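PDB 3CH0: glycerophosphodiester phosphodiesterase from Cytophaga hutchinsonii ATCC 33406, which belongs to the glycerophosphoryl diester phosphodiesterase family, whose members are built on a TIM-barrel fold. Local coordinates for residues A[192-203]-A[212-223]; A[51-60]-A[113-121]. One frame throughout, in Å; residues are numbered along the deposited sequence. Where two conformers were deposited one is given.

Contact 1: A[192-203]-A[212-223]. With EDO (1,2-ethanediol), chain D; EDO (1,2-ethanediol), chain E; EDO (1,2-ethanediol), chain F.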
loop_
_atom_site.group_PDB
_atom_site.type_symbol
_atom_site.label_atom_id
_atom_site.label_comp_id
_atom_site.label_asym_id
_atom_site.label_seq_id
_atom_site.Cartn_x
_atom_site.Cartn_y
_atom_site.Cartn_z
ATOM N N LYS A 192 3.350 9.676 -10.392
ATOM C CA LYS A 192 4.482 8.757 -10.288
ATOM C C LYS A 192 3.969 7.317 -10.110
ATOM O O LYS A 192 2.999 7.139 -9.390
ATOM C CB LYS A 192 5.379 9.075 -9.107
ATOM C CG LYS A 192 6.224 10.333 -9.275
ATOM C CD LYS A 192 7.207 10.551 -8.101
ATOM C CE LYS A 192 6.501 10.825 -6.753
ATOM N NZ LYS A 192 5.673 12.047 -6.732
ATOM N N LEU A 193 4.617 6.335 -10.762
ATOM C CA LEU A 193 4.229 4.943 -10.620
ATOM C C LEU A 193 5.326 4.138 -9.965
ATOM O O LEU A 193 6.524 4.327 -10.226
ATOM C CB LEU A 193 3.869 4.372 -11.978
ATOM C CG LEU A 193 2.771 5.083 -12.747
ATOM C CD1 LEU A 193 2.532 4.369 -14.090
ATOM C CD2 LEU A 193 1.466 5.148 -11.935
ATOM N N SER A 194 4.892 3.159 -9.162
ATOM C CA SER A 194 5.734 2.162 -8.627
ATOM C C SER A 194 5.322 0.755 -9.084
ATOM O O SER A 194 4.146 0.337 -8.969
ATOM C CB SER A 194 5.663 2.213 -7.094
ATOM O OG SER A 194 6.396 1.093 -6.529
ATOM N N TYR A 195 6.317 0.014 -9.604
ATOM C CA TYR A 195 6.118 -1.297 -10.100
ATOM C C TYR A 195 6.488 -2.347 -9.042
ATOM O O TYR A 195 7.640 -2.505 -8.645
ATOM C CB TYR A 195 7.067 -1.447 -11.311
ATOM C CG TYR A 195 7.117 -2.755 -12.021
ATOM C CD1 TYR A 195 5.987 -3.562 -12.146
ATOM C CD2 TYR A 195 8.257 -3.095 -12.738
ATOM C CE1 TYR A 195 6.031 -4.752 -12.887
ATOM C CE2 TYR A 195 8.323 -4.246 -13.470
ATOM C CZ TYR A 195 7.222 -5.061 -13.567
ATOM O OH TYR A 195 7.210 -6.242 -14.316
ATOM N N LEU A 196 5.442 -2.994 -8.545
ATOM C CA LEU A 196 5.557 -4.047 -7.570
ATOM C C LEU A 196 5.883 -5.357 -8.264
ATOM O O LEU A 196 5.233 -5.744 -9.235
ATOM C CB LEU A 196 4.276 -4.217 -6.764
ATOM C CG LEU A 196 3.937 -3.093 -5.812
ATOM C CD1 LEU A 196 2.486 -3.137 -5.292
ATOM C CD2 LEU A 196 4.930 -3.168 -4.639
ATOM N N VAL A 197 6.910 -6.029 -7.732
ATOM C CA VAL A 197 7.434 -7.272 -8.289
ATOM C C VAL A 197 7.620 -8.294 -7.191
ATOM O O VAL A 197 8.233 -8.036 -6.174
ATOM C CB VAL A 197 8.773 -7.047 -9.039
ATOM C CG1 VAL A 197 9.381 -8.447 -9.435
ATOM C CG2 VAL A 197 8.501 -6.100 -10.202
ATOM N N GLU A 198 7.084 -9.484 -7.429
ATOM C CA GLU A 198 7.290 -10.607 -6.474
ATOM C C GLU A 198 7.727 -11.938 -7.111
ATOM O O GLU A 198 7.800 -12.925 -6.401
ATOM C CB GLU A 198 6.050 -10.814 -5.597
ATOM C CG GLU A 198 4.861 -11.304 -6.285
ATOM C CD GLU A 198 3.693 -11.519 -5.333
ATOM O OE1 GLU A 198 3.896 -11.475 -4.089
ATOM O OE2 GLU A 198 2.585 -11.730 -5.864
ATOM N N THR A 199 7.963 -11.975 -8.410
ATOM C CA THR A 199 8.260 -13.226 -9.107
ATOM C C THR A 199 9.768 -13.290 -9.345
ATOM O O THR A 199 10.482 -12.307 -9.355
ATOM C CB THR A 199 7.484 -13.296 -10.441
ATOM O OG1 THR A 199 7.735 -12.093 -11.157
ATOM C CG2 THR A 199 6.008 -13.427 -10.186
ATOM N N LYS A 200 10.215 -14.514 -9.583
ATOM C CA LYS A 200 11.546 -14.778 -10.056
ATOM C C LYS A 200 11.736 -14.150 -11.443
ATOM O O LYS A 200 10.900 -14.254 -12.327
ATOM C CB LYS A 200 11.776 -16.303 -10.081
ATOM C CG LYS A 200 13.143 -16.689 -10.530
ATOM C CD LYS A 200 13.428 -18.157 -10.275
ATOM C CE LYS A 200 14.931 -18.466 -10.426
ATOM N NZ LYS A 200 15.258 -18.419 -11.853
ATOM N N GLY A 201 12.896 -13.554 -11.611
ATOM C CA GLY A 201 13.253 -12.967 -12.881
ATOM C C GLY A 201 14.397 -12.000 -12.786
ATOM O O GLY A 201 14.620 -11.305 -11.774
ATOM N N THR A 202 15.159 -11.920 -13.861
ATOM C CA THR A 202 16.123 -10.837 -13.958
ATOM C C THR A 202 15.419 -9.473 -13.987
ATOM O O THR A 202 14.237 -9.374 -14.389
ATOM C CB THR A 202 17.004 -10.952 -15.218
ATOM O OG1 THR A 202 16.188 -10.786 -16.376
ATOM C CG2 THR A 202 17.709 -12.337 -15.265
ATOM N N LEU A 203 16.138 -8.444 -13.582
ATOM C CA LEU A 203 15.597 -7.102 -13.648
ATOM C C LEU A 203 15.179 -6.779 -15.074
ATOM O O LEU A 203 14.133 -6.197 -15.295
ATOM C CB LEU A 203 16.570 -6.056 -13.102
ATOM C CG LEU A 203 16.211 -4.585 -13.184
ATOM C CD1 LEU A 203 15.079 -4.345 -12.185
ATOM C CD2 LEU A 203 17.385 -3.657 -12.846
ATOM N N PHE A 212 7.432 1.228 -20.494
ATOM C CA PHE A 212 8.045 2.451 -20.028
ATOM C C PHE A 212 8.761 2.121 -18.733
ATOM O O PHE A 212 8.560 1.054 -18.114
ATOM C CB PHE A 212 6.966 3.512 -19.766
ATOM C CG PHE A 212 6.044 3.141 -18.653
ATOM C CD1 PHE A 212 5.008 2.278 -18.856
ATOM C CD2 PHE A 212 6.234 3.692 -17.380
ATOM C CE1 PHE A 212 4.182 1.896 -17.785
ATOM C CE2 PHE A 212 5.389 3.338 -16.319
ATOM C CZ PHE A 212 4.373 2.448 -16.544
ATOM N N THR A 213 9.573 3.060 -18.304
ATOM C CA THR A 213 10.350 2.922 -17.066
ATOM C C THR A 213 9.582 3.686 -15.984
ATOM O O THR A 213 9.436 4.900 -16.059
ATOM C CB THR A 213 11.760 3.517 -17.216
ATOM O OG1 THR A 213 12.417 2.829 -18.281
ATOM C CG2 THR A 213 12.556 3.343 -15.930
ATOM N N PRO A 214 9.118 2.974 -14.939
ATOM C CA PRO A 214 8.384 3.634 -13.866
ATOM C C PRO A 214 9.322 4.422 -12.950
ATOM O O PRO A 214 10.548 4.274 -12.993
ATOM C CB PRO A 214 7.778 2.442 -13.091
ATOM C CG PRO A 214 8.782 1.353 -13.281
ATOM C CD PRO A 214 9.304 1.553 -14.710
ATOM N N ALA A 215 8.734 5.249 -12.100
ATOM C CA ALA A 215 9.520 5.984 -11.133
ATOM C C ALA A 215 10.259 5.124 -10.075
ATOM O O ALA A 215 11.394 5.450 -9.659
ATOM C CB ALA A 215 8.670 7.031 -10.411
ATOM N N VAL A 216 9.549 4.087 -9.616
ATOM C CA VAL A 216 10.002 3.275 -8.501
ATOM C C VAL A 216 9.931 1.822 -8.926
ATOM O O VAL A 216 8.954 1.417 -9.552
ATOM C CB VAL A 216 9.168 3.532 -7.232
ATOM C CG1 VAL A 216 9.536 2.613 -6.099
ATOM C CG2 VAL A 216 9.279 4.983 -6.796
ATOM N N TYR A 217 10.990 1.078 -8.593
ATOM C CA TYR A 217 10.997 -0.353 -8.684
ATOM C C TYR A 217 10.834 -0.853 -7.241
ATOM O O TYR A 217 11.610 -0.482 -6.347
ATOM C CB TYR A 217 12.316 -0.843 -9.290
ATOM C CG TYR A 217 12.331 -2.292 -9.623
ATOM C CD1 TYR A 217 11.629 -2.797 -10.720
ATOM C CD2 TYR A 217 13.015 -3.175 -8.827
ATOM C CE1 TYR A 217 11.605 -4.136 -11.028
ATOM C CE2 TYR A 217 13.006 -4.496 -9.125
ATOM C CZ TYR A 217 12.328 -4.991 -10.250
ATOM O OH TYR A 217 12.277 -6.334 -10.594
ATOM N N SER A 218 9.831 -1.678 -7.001
ATOM C CA SER A 218 9.440 -2.024 -5.621
ATOM C C SER A 218 9.296 -3.555 -5.527
ATOM O O SER A 218 8.183 -4.086 -5.595
ATOM C CB SER A 218 8.146 -1.292 -5.244
ATOM O OG SER A 218 7.842 -1.449 -3.883
ATOM N N PRO A 219 10.428 -4.277 -5.346
ATOM C CA PRO A 219 10.437 -5.723 -5.244
ATOM C C PRO A 219 10.359 -6.261 -3.815
ATOM O O PRO A 219 10.740 -5.578 -2.881
ATOM C CB PRO A 219 11.829 -6.049 -5.804
ATOM C CG PRO A 219 12.664 -4.932 -5.241
ATOM C CD PRO A 219 11.791 -3.713 -5.289
ATOM N N ASP A 220 9.834 -7.484 -3.714
ATOM C CA ASP A 220 9.970 -8.292 -2.500
ATOM C C ASP A 220 11.443 -8.253 -2.109
ATOM O O ASP A 220 12.345 -8.469 -2.964
ATOM C CB ASP A 220 9.508 -9.688 -2.854
ATOM C CG ASP A 220 9.403 -10.617 -1.676
ATOM O OD1 ASP A 220 10.271 -10.600 -0.837
ATOM O OD2 ASP A 220 8.490 -11.468 -1.674
ATOM N N VAL A 221 11.687 -7.963 -0.836
ATOM C CA VAL A 221 13.036 -7.850 -0.322
ATOM C C VAL A 221 13.924 -9.039 -0.701
ATOM O O VAL A 221 15.128 -8.847 -0.933
ATOM C CB VAL A 221 13.019 -7.607 1.194
ATOM C CG1 VAL A 221 12.333 -8.751 1.918
ATOM C CG2 VAL A 221 14.441 -7.366 1.712
ATOM N N THR A 222 13.350 -10.239 -0.738
ATOM C CA THR A 222 14.176 -11.410 -1.025
ATOM C C THR A 222 14.854 -11.321 -2.389
ATOM O O THR A 222 15.867 -12.007 -2.636
ATOM C CB THR A 222 13.383 -12.705 -0.999
ATOM O OG1 THR A 222 12.356 -12.641 -2.008
ATOM C CG2 THR A 222 12.804 -12.969 0.400
ATOM N N LEU A 223 14.263 -10.535 -3.298
ATOM C CA LEU A 223 14.723 -10.404 -4.677
ATOM C C LEU A 223 15.818 -9.356 -4.896
ATOM O O LEU A 223 16.445 -9.297 -5.977
ATOM C CB LEU A 223 13.532 -10.103 -5.622
ATOM C CG LEU A 223 12.383 -11.087 -5.658
ATOM C CD1 LEU A 223 11.207 -10.458 -6.413
ATOM C CD2 LEU A 223 12.807 -12.403 -6.284
HETATM C C1 EDO D . 9.875 -13.657 -3.976
HETATM O O1 EDO D . 9.637 -14.464 -5.143
HETATM C C2 EDO D . 9.351 -14.372 -2.748
HETATM O O2 EDO D . 9.755 -13.800 -1.520
HETATM C C1 EDO E . 9.086 -9.695 2.184
HETATM O O1 EDO E . 7.786 -9.356 2.625
HETATM C C2 EDO E . 9.379 -11.180 2.414
HETATM O O2 EDO E . 8.923 -11.971 1.318
HETATM C C1 EDO F . 11.353 0.244 -21.759
HETATM O O1 EDO F . 11.149 1.566 -21.235
HETATM C C2 EDO F . 10.360 -0.716 -21.115
HETATM O O2 EDO F . 10.583 -2.097 -21.446
HETATM O O HOH W 1 6.334 6.991 -13.071
HETATM O O HOH W 2 5.795 0.478 -3.984
HETATM O O HOH W 3 6.100 -12.252 -2.051
#
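Two neighbouring parallel strands of the barrel, 192-197 and 216-219, pair here as the ends of a beta-alpha-beta crossover through helix 203-207. Backbone bonds run alternately between them, from Val216 N to Leu193 O, Tyr195 N to Val216 O, Ser218 N to Tyr195 O, Val197 N to Ser218 O and Asp220 N to Val197 O.

Tyr195, Val197 and Tyr217 share the face turned to the crossover helix. The two tyrosines point the same way with their planes 75° apart, Tyr195 CD2 lying 3.9 Å from Tyr217 CE1. Val197 sets CG2 over the centre of the Tyr195 ring and 3.8 Å from Tyr217 CE1. Leu203, at the start of the helix, lays CD1 over a face of the Tyr217 ring in a CH-pi contact, 3.6 Å from the centroid. Gln206 accepts from Tyr195 OH through its backbone O.

On the face carrying Ser194, Leu196 and Ser218, one water bridges Ser194 OG (2.7 Å) and Ser218 OG (2.8 Å). Both hydroxyls stand anti to their own backbone N (chi1 173° and -172°), which brings them to the same water. Ser218 OG also bonds Ile240 O. Two adjacent parallel strands joined through a helix covering their outer face form the beta-alpha-beta unit that a TIM barrel repeats.

Contact 2: A[51-60]-A[113-121]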
loop_
_atom_site.group_PDB
_atom_site.type_symbol
_atom_site.label_atom_id
_atom_site.label_comp_id
_atom_site.label_asym_id
_atom_site.label_seq_id
_atom_site.Cartn_x
_atom_site.Cartn_y
_atom_site.Cartn_z
ATOM N N ARG A 51 -17.277 3.650 -4.416
ATOM C CA ARG A 51 -16.405 4.423 -3.550
ATOM C C ARG A 51 -15.087 3.681 -3.398
ATOM O O ARG A 51 -15.036 2.439 -3.387
ATOM C CB ARG A 51 -17.011 4.710 -2.186
ATOM C CG ARG A 51 -18.354 5.476 -2.221
ATOM C CD ARG A 51 -18.299 6.830 -2.964
ATOM N NE ARG A 51 -17.130 7.690 -2.707
ATOM C CZ ARG A 51 -16.998 8.544 -1.686
ATOM N NH1 ARG A 51 -17.947 8.679 -0.765
ATOM N NH2 ARG A 51 -15.900 9.280 -1.591
ATOM N N VAL A 52 -14.030 4.480 -3.313
ATOM C CA VAL A 52 -12.670 3.966 -3.150
ATOM C C VAL A 52 -12.457 3.735 -1.652
ATOM O O VAL A 52 -12.557 4.700 -0.858
ATOM C CB VAL A 52 -11.602 4.897 -3.716
ATOM C CG1 VAL A 52 -10.184 4.266 -3.604
ATOM C CG2 VAL A 52 -11.875 5.253 -5.177
ATOM N N VAL A 53 -12.260 2.469 -1.285
ATOM C CA VAL A 53 -12.101 2.013 0.076
ATOM C C VAL A 53 -10.651 1.586 0.321
ATOM O O VAL A 53 -10.016 0.942 -0.558
ATOM C CB VAL A 53 -13.024 0.830 0.337
ATOM C CG1 VAL A 53 -12.940 0.305 1.817
ATOM C CG2 VAL A 53 -14.506 1.173 0.000
ATOM N N VAL A 54 -10.105 1.953 1.477
ATOM C CA VAL A 54 -8.759 1.519 1.856
ATOM C C VAL A 54 -8.825 0.114 2.424
ATOM O O VAL A 54 -9.488 -0.120 3.437
ATOM C CB VAL A 54 -8.080 2.467 2.867
ATOM C CG1 VAL A 54 -6.577 2.114 3.047
ATOM C CG2 VAL A 54 -8.182 3.916 2.428
ATOM N N SER A 55 -8.249 -0.868 1.708
ATOM C CA SER A 55 -8.335 -2.260 2.080
ATOM C C SER A 55 -7.306 -3.065 1.301
ATOM O O SER A 55 -7.181 -2.879 0.095
ATOM C CB SER A 55 -9.728 -2.804 1.723
ATOM O OG SER A 55 -9.856 -4.119 2.193
ATOM N N HIS A 56 -6.613 -3.957 1.992
ATOM C CA HIS A 56 -5.625 -4.831 1.323
ATOM C C HIS A 56 -6.261 -5.807 0.357
ATOM O O HIS A 56 -5.666 -6.185 -0.664
ATOM C CB HIS A 56 -4.811 -5.617 2.356
ATOM C CG HIS A 56 -3.785 -6.488 1.736
ATOM N ND1 HIS A 56 -3.986 -7.837 1.518
ATOM C CD2 HIS A 56 -2.602 -6.186 1.151
ATOM C CE1 HIS A 56 -2.926 -8.327 0.887
ATOM N NE2 HIS A 56 -2.080 -7.338 0.640
ATOM N N ASP A 57 -7.465 -6.271 0.672
ATOM C CA ASP A 57 -8.198 -7.279 -0.128
ATOM C C ASP A 57 -9.535 -6.731 -0.534
ATOM O O ASP A 57 -10.105 -5.828 0.097
ATOM C CB ASP A 57 -8.317 -8.582 0.643
ATOM C CG ASP A 57 -6.978 -9.279 0.760
ATOM O OD1 ASP A 57 -6.501 -9.937 -0.236
ATOM O OD2 ASP A 57 -6.333 -9.097 1.816
ATOM N N THR A 58 -10.074 -7.303 -1.606
ATOM C CA THR A 58 -11.408 -7.024 -2.075
ATOM C C THR A 58 -12.482 -7.753 -1.263
ATOM O O THR A 58 -13.624 -7.698 -1.670
ATOM C CB THR A 58 -11.572 -7.364 -3.553
ATOM O OG1 THR A 58 -11.280 -8.750 -3.720
ATOM C CG2 THR A 58 -10.568 -6.547 -4.383
ATOM N N PHE A 59 -12.090 -8.481 -0.228
ATOM C CA PHE A 59 -13.009 -9.203 0.654
ATOM C C PHE A 59 -12.548 -8.902 2.094
ATOM O O PHE A 59 -11.412 -8.446 2.344
ATOM C CB PHE A 59 -13.003 -10.721 0.397
ATOM C CG PHE A 59 -11.645 -11.338 0.464
ATOM C CD1 PHE A 59 -10.814 -11.383 -0.657
ATOM C CD2 PHE A 59 -11.135 -11.827 1.638
ATOM C CE1 PHE A 59 -9.569 -11.913 -0.560
ATOM C CE2 PHE A 59 -9.927 -12.338 1.725
ATOM C CZ PHE A 59 -9.100 -12.392 0.601
ATOM N N PHE A 60 -13.403 -9.253 3.054
ATOM C CA PHE A 60 -12.999 -9.149 4.479
ATOM C C PHE A 60 -12.167 -10.326 4.897
ATOM O O PHE A 60 -12.629 -11.448 4.890
ATOM C CB PHE A 60 -14.215 -9.046 5.409
ATOM C CG PHE A 60 -14.814 -7.688 5.430
ATOM C CD1 PHE A 60 -14.354 -6.707 6.338
ATOM C CD2 PHE A 60 -15.787 -7.322 4.488
ATOM C CE1 PHE A 60 -14.896 -5.426 6.334
ATOM C CE2 PHE A 60 -16.314 -6.069 4.477
ATOM C CZ PHE A 60 -15.868 -5.085 5.415
ATOM N N VAL A 113 -12.644 0.472 11.500
ATOM C CA VAL A 113 -13.325 0.058 10.293
ATOM C C VAL A 113 -12.481 0.409 9.087
ATOM O O VAL A 113 -11.519 1.139 9.192
ATOM C CB VAL A 113 -14.749 0.641 10.200
ATOM C CG1 VAL A 113 -15.540 0.243 11.488
ATOM C CG2 VAL A 113 -14.712 2.179 9.989
ATOM N N LYS A 114 -12.851 -0.149 7.937
ATOM C CA LYS A 114 -12.192 0.229 6.674
ATOM C C LYS A 114 -12.665 1.588 6.226
ATOM O O LYS A 114 -13.891 1.776 5.984
ATOM C CB LYS A 114 -12.539 -0.802 5.588
ATOM C CG LYS A 114 -12.060 -2.198 5.895
ATOM C CD LYS A 114 -12.327 -3.156 4.734
ATOM C CE LYS A 114 -11.797 -4.541 4.954
ATOM N NZ LYS A 114 -10.343 -4.713 4.845
ATOM N N PRO A 115 -11.736 2.563 6.135
ATOM C CA PRO A 115 -12.126 3.941 5.774
ATOM C C PRO A 115 -12.194 4.142 4.263
ATOM O O PRO A 115 -11.577 3.410 3.491
ATOM C CB PRO A 115 -11.002 4.778 6.386
ATOM C CG PRO A 115 -9.768 3.858 6.203
ATOM C CD PRO A 115 -10.276 2.455 6.374
ATOM N N LEU A 116 -12.870 5.201 3.849
ATOM C CA LEU A 116 -12.756 5.678 2.508
ATOM C C LEU A 116 -11.361 6.279 2.292
ATOM O O LEU A 116 -10.733 6.943 3.172
ATOM C CB LEU A 116 -13.793 6.767 2.244
ATOM C CG LEU A 116 -15.243 6.321 2.286
ATOM C CD1 LEU A 116 -16.167 7.529 2.397
ATOM C CD2 LEU A 116 -15.582 5.510 1.048
ATOM N N PHE A 117 -10.888 6.139 1.056
ATOM C CA PHE A 117 -9.694 6.797 0.604
ATOM C C PHE A 117 -9.767 8.324 0.875
ATOM O O PHE A 117 -8.831 8.957 1.337
ATOM C CB PHE A 117 -9.513 6.526 -0.911
ATOM C CG PHE A 117 -8.275 7.097 -1.576
ATOM C CD1 PHE A 117 -7.047 7.239 -0.968
ATOM C CD2 PHE A 117 -8.344 7.421 -2.936
ATOM C CE1 PHE A 117 -5.951 7.721 -1.693
ATOM C CE2 PHE A 117 -7.246 7.865 -3.658
ATOM C CZ PHE A 117 -6.070 8.043 -3.029
ATOM N N ARG A 118 -10.932 8.906 0.582
ATOM C CA ARG A 118 -11.144 10.330 0.823
ATOM C C ARG A 118 -10.887 10.698 2.296
ATOM O O ARG A 118 -10.338 11.756 2.546
ATOM C CB ARG A 118 -12.558 10.742 0.396
ATOM C CG ARG A 118 -12.758 12.265 0.400
ATOM C CD ARG A 118 -14.159 12.546 -0.070
ATOM N NE ARG A 118 -14.269 12.291 -1.502
ATOM C CZ ARG A 118 -15.383 12.439 -2.214
ATOM N NH1 ARG A 118 -16.517 12.911 -1.660
ATOM N NH2 ARG A 118 -15.353 12.149 -3.500
ATOM N N GLU A 119 -11.288 9.862 3.252
ATOM C CA GLU A 119 -11.052 10.193 4.664
ATOM C C GLU A 119 -9.586 10.133 4.980
ATOM O O GLU A 119 -9.041 11.009 5.650
ATOM C CB GLU A 119 -11.806 9.270 5.605
ATOM C CG GLU A 119 -11.594 9.672 7.072
ATOM C CD GLU A 119 -12.390 8.862 8.064
ATOM O OE1 GLU A 119 -13.049 7.876 7.657
ATOM O OE2 GLU A 119 -12.334 9.219 9.280
ATOM N N LEU A 120 -8.930 9.071 4.513
ATOM C CA LEU A 120 -7.500 8.961 4.665
ATOM C C LEU A 120 -6.816 10.252 4.202
ATOM O O LEU A 120 -6.021 10.864 4.915
ATOM C CB LEU A 120 -6.967 7.733 3.906
ATOM C CG LEU A 120 -5.492 7.797 3.491
ATOM C CD1 LEU A 120 -4.535 8.034 4.657
ATOM C CD2 LEU A 120 -5.135 6.505 2.758
ATOM N N ILE A 121 -7.159 10.715 2.993
ATOM C CA ILE A 121 -6.551 11.941 2.454
ATOM C C ILE A 121 -6.853 13.172 3.362
ATOM O O ILE A 121 -5.942 13.963 3.683
ATOM C CB ILE A 121 -7.031 12.251 1.032
ATOM C CG1 ILE A 121 -6.594 11.157 0.050
ATOM C CG2 ILE A 121 -6.432 13.611 0.544
ATOM C CD1 ILE A 121 -7.368 11.178 -1.306
HETATM O O HOH W 4 -12.877 7.489 -1.149
HETATM O O HOH W 5 -9.933 -7.366 4.335
#
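Lys114 reaches along the 51-60 segment to Ser55, its NZ donating to Ser55 OG over 2.8 Å. The chain is extended as far as CE and bends only at the last torsion (chi4 -74°), which turns the ammonium to the hydroxyl. Ser55 OG in turn donates to Asp57 O, in the carbonyl plane and on a lone pair, while a water links NZ to Phe59 O. The Phe60 side chain runs antiparallel alongside the lysine stem, with CE1 3.5 Å from Lys114 CE; the stem thus packs on an aromatic ring while NZ is gripped by Ser55 OG and the water.

Farther along, two backbone bonds flank Val53 and Leu116: Val54 N to Pro115 O, and Phe117 N to Val52 O, where the donor sits above the carbonyl plane. Val52 O also accepts from a water that accepts from Arg118 N, joining the strand to the first turn of the helix.

Val52 and Phe117 lie side by side, CG1 meeting CB at 3.6 Å. Val54 CG2 touches both Pro115 O and Phe117 CA. In one of its two conformers Arg51 brings NH2 over the Arg118 guanidinium, a tentative position; if it is occupied, the salt bridge of Arg118 with Glu161 probably eases this meeting of like charges. A short bridge thus fastens strand 52-54, which pairs antiparallel with barrel strand 39-46, to the N-terminal end of helix 117-127, an outer helix of the TIM barrel.

From the N terminus, strand 39-46 turns back into the antiparallel strand 52-54, and contact 2 then closes a long excursion of 52 residues when the chain returns at 113-121 and enters helix 117-127. The chain next lays down strands 132-137 and 171-175 before contact 1 closes a much shorter loop, with eight residues between its segments. The two loops follow in series, neither nested nor crossed. Their centres lie 24 Å apart on opposite sides of the chain's centre, and their nearest atoms are about 9 Å apart. Both reach the same sheet: contact 1 joins adjacent parallel strands within it, whereas contact 2 ties a short antiparallel strand to a surrounding helix.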